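Local coordinates for protein 5-formaminoimidazole-4-carboxamide-1-(Beta)-D-ribofuranosyl 5'-monophosphate synthetase (Thermococcus kodakarensis, PDB 2PBZ) that binds ATP and probably acts as a magnesium- or manganese-dependent carbon-nitrogen ligase of purine (IMP) biosynthesis, at residues A[114-119]-A[159-164]. Sequence-based numbering, arbitrary orientation.
Sequences VEVVEP and PYRVER. With ATP (adenosine-5'-triphosphate), chain D.
V117 and V162 join the loop before strand 128-131 to strand 161-164, an outermost strand of a small antiparallel sheet in this ATP-grasp-type protein. The link is one hydrogen bond, V117 N to V162 O (2.6 Å). V116 and E163 form a single beta bridge, but the touching segments run 109° apart, evidence of a crossing rather than a further paired strand.

V116 lies across R161 at about a right angle: CG1 meets R161 CG at 3.7 Å. With V116 CG1 anti to the backbone N (chi1 -173°), CG2 is left over one face of the R161 guanidinium, offset toward its rim. On the adenine side, V114 turns a methyl toward the E163 carboxylate, V114 CG2 to E163 OE2 being 3.1 Å. E115 and R164 extend alongside each other in the same direction. The E115 carboxylate is only 19° from the guanidinium plane, yet E115 OE2 stays 4.1 Å from R164 NE, too far for a salt bridge; its nearer neighbours are the R164 methylenes.

Within 159-164, R161 NH1 makes a nearly straight salt bridge to E163 OE2, which lies in the guanidinium plane. Further out, R161 NH2 pairs with D103 and R131 also reaches E163 OE2, so two arginines hold that oxygen in place. V114 bonds through its backbone to A262 of strand 261-266 and packs on I263 of the same strand, a residue of the ATP pocket. In that pocket, ATP N6 donates a hydrogen bond to the backbone R164 O at 3.1 Å.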
# COMPACT_ATOMS: atom_id res chain seq x y z
N VAL A 114 -4.59 -7.30 -25.58
CA VAL A 114 -3.79 -8.51 -25.67
C VAL A 114 -4.34 -9.26 -26.86
O VAL A 114 -5.55 -9.31 -27.07
CB VAL A 114 -3.93 -9.39 -24.43
CG1 VAL A 114 -3.32 -8.69 -23.25
CG2 VAL A 114 -5.40 -9.70 -24.18
N GLU A 115 -3.45 -9.84 -27.66
CA GLU A 115 -3.84 -10.58 -28.85
C GLU A 115 -4.50 -11.91 -28.47
O GLU A 115 -4.15 -12.55 -27.47
CB GLU A 115 -2.61 -10.85 -29.73
CG GLU A 115 -1.62 -11.86 -29.14
CD GLU A 115 -0.45 -12.21 -30.08
OE1 GLU A 115 -0.67 -12.27 -31.32
OE2 GLU A 115 0.68 -12.44 -29.56
N VAL A 116 -5.48 -12.30 -29.28
CA VAL A 116 -6.22 -13.55 -29.09
C VAL A 116 -5.48 -14.66 -29.84
O VAL A 116 -4.87 -14.42 -30.89
CB VAL A 116 -7.66 -13.44 -29.64
CG1 VAL A 116 -8.46 -14.68 -29.27
CG2 VAL A 116 -8.32 -12.18 -29.09
N VAL A 117 -5.52 -15.87 -29.30
CA VAL A 117 -4.82 -16.97 -29.94
C VAL A 117 -5.68 -18.20 -30.13
O VAL A 117 -6.21 -18.76 -29.17
CB VAL A 117 -3.59 -17.39 -29.12
CG1 VAL A 117 -2.88 -18.54 -29.81
CG2 VAL A 117 -2.67 -16.20 -28.92
N GLU A 118 -5.83 -18.60 -31.38
CA GLU A 118 -6.59 -19.80 -31.69
C GLU A 118 -5.51 -20.85 -31.92
O GLU A 118 -4.52 -20.57 -32.59
CB GLU A 118 -7.44 -19.57 -32.96
CG GLU A 118 -7.04 -20.38 -34.20
CD GLU A 118 -7.39 -21.86 -34.08
OE1 GLU A 118 -8.22 -22.22 -33.20
OE2 GLU A 118 -6.84 -22.67 -34.87
N PRO A 119 -5.67 -22.05 -31.33
CA PRO A 119 -4.74 -23.19 -31.44
C PRO A 119 -3.75 -23.14 -32.63
O PRO A 119 -3.96 -23.75 -33.69
CB PRO A 119 -5.69 -24.39 -31.52
CG PRO A 119 -7.01 -23.89 -30.81
CD PRO A 119 -6.84 -22.41 -30.50
N PRO A 159 -17.47 -21.23 -22.61
CA PRO A 159 -17.27 -19.92 -23.24
C PRO A 159 -15.94 -19.32 -22.76
O PRO A 159 -15.78 -18.96 -21.58
CB PRO A 159 -18.48 -19.13 -22.75
CG PRO A 159 -18.62 -19.63 -21.34
CD PRO A 159 -18.36 -21.12 -21.45
N TYR A 160 -14.97 -19.23 -23.68
CA TYR A 160 -13.64 -18.75 -23.33
C TYR A 160 -12.88 -18.17 -24.52
O TYR A 160 -13.39 -18.09 -25.64
CB TYR A 160 -12.83 -19.90 -22.74
CG TYR A 160 -12.60 -20.99 -23.74
CD1 TYR A 160 -11.63 -20.85 -24.73
CD2 TYR A 160 -13.42 -22.12 -23.76
CE1 TYR A 160 -11.47 -21.81 -25.72
CE2 TYR A 160 -13.27 -23.10 -24.75
CZ TYR A 160 -12.29 -22.94 -25.73
OH TYR A 160 -12.13 -23.89 -26.71
N ARG A 161 -11.63 -17.81 -24.24
CA ARG A 161 -10.73 -17.22 -25.23
C ARG A 161 -9.32 -17.53 -24.75
O ARG A 161 -9.09 -17.67 -23.55
CB ARG A 161 -10.96 -15.71 -25.29
CG ARG A 161 -9.80 -14.92 -25.86
CD ARG A 161 -9.83 -13.44 -25.40
NE ARG A 161 -10.88 -12.63 -26.02
CZ ARG A 161 -10.90 -11.30 -26.01
NH1 ARG A 161 -9.91 -10.63 -25.42
NH2 ARG A 161 -11.87 -10.63 -26.61
N VAL A 162 -8.38 -17.65 -25.69
CA VAL A 162 -6.99 -17.95 -25.36
C VAL A 162 -6.13 -16.75 -25.68
O VAL A 162 -6.20 -16.22 -26.79
CB VAL A 162 -6.48 -19.15 -26.17
CG1 VAL A 162 -5.10 -19.57 -25.66
CG2 VAL A 162 -7.46 -20.29 -26.07
N GLU A 163 -5.32 -16.32 -24.72
CA GLU A 163 -4.49 -15.14 -24.94
C GLU A 163 -3.03 -15.43 -24.71
O GLU A 163 -2.66 -16.36 -23.99
CB GLU A 163 -4.95 -14.00 -24.02
CG GLU A 163 -6.47 -13.80 -24.01
CD GLU A 163 -6.92 -12.57 -23.25
OE1 GLU A 163 -6.50 -12.38 -22.07
OE2 GLU A 163 -7.71 -11.79 -23.82
N ARG A 164 -2.19 -14.62 -25.35
CA ARG A 164 -0.74 -14.72 -25.24
C ARG A 164 -0.40 -14.49 -23.78
O ARG A 164 -0.93 -13.57 -23.16
CB ARG A 164 -0.09 -13.64 -26.10
CG ARG A 164 1.43 -13.73 -26.26
CD ARG A 164 1.82 -14.90 -27.15
NE ARG A 164 3.23 -14.87 -27.54
CZ ARG A 164 4.26 -15.03 -26.70
NH1 ARG A 164 4.04 -15.24 -25.40
NH2 ARG A 164 5.51 -14.98 -27.16
PG ATP D . -13.65 -11.99 -14.08
O1G ATP D . -13.94 -11.71 -15.55
O2G ATP D . -14.57 -13.29 -13.60
O3G ATP D . -14.03 -10.68 -13.17
PB ATP D . -11.12 -11.06 -14.36
O1B ATP D . -11.36 -10.77 -15.80
O2B ATP D . -11.46 -9.76 -13.46
O3B ATP D . -12.06 -12.33 -13.90
PA ATP D . -8.37 -10.51 -14.47
O1A ATP D . -8.46 -9.23 -13.73
O2A ATP D . -8.33 -10.25 -16.05
O3A ATP D . -9.61 -11.56 -14.10
O5' ATP D . -7.09 -11.37 -13.99
C5' ATP D . -5.90 -10.65 -14.11
C4' ATP D . -4.84 -11.60 -13.57
O4' ATP D . -4.77 -12.84 -14.34
C3' ATP D . -3.45 -10.96 -13.54
O3' ATP D . -3.00 -10.91 -12.22
C2' ATP D . -2.57 -11.84 -14.40
O2' ATP D . -1.50 -12.39 -13.61
C1' ATP D . -3.48 -12.92 -15.00
N9 ATP D . -3.59 -12.67 -16.45
C8 ATP D . -4.63 -12.07 -17.13
N7 ATP D . -4.38 -12.01 -18.40
C5 ATP D . -3.15 -12.56 -18.63
C6 ATP D . -2.35 -12.79 -19.79
N6 ATP D . -2.82 -12.39 -21.04
N1 ATP D . -1.12 -13.39 -19.63
C2 ATP D . -0.66 -13.78 -18.43
N3 ATP D . -1.40 -13.59 -17.32
C4 ATP D . -2.63 -13.00 -17.38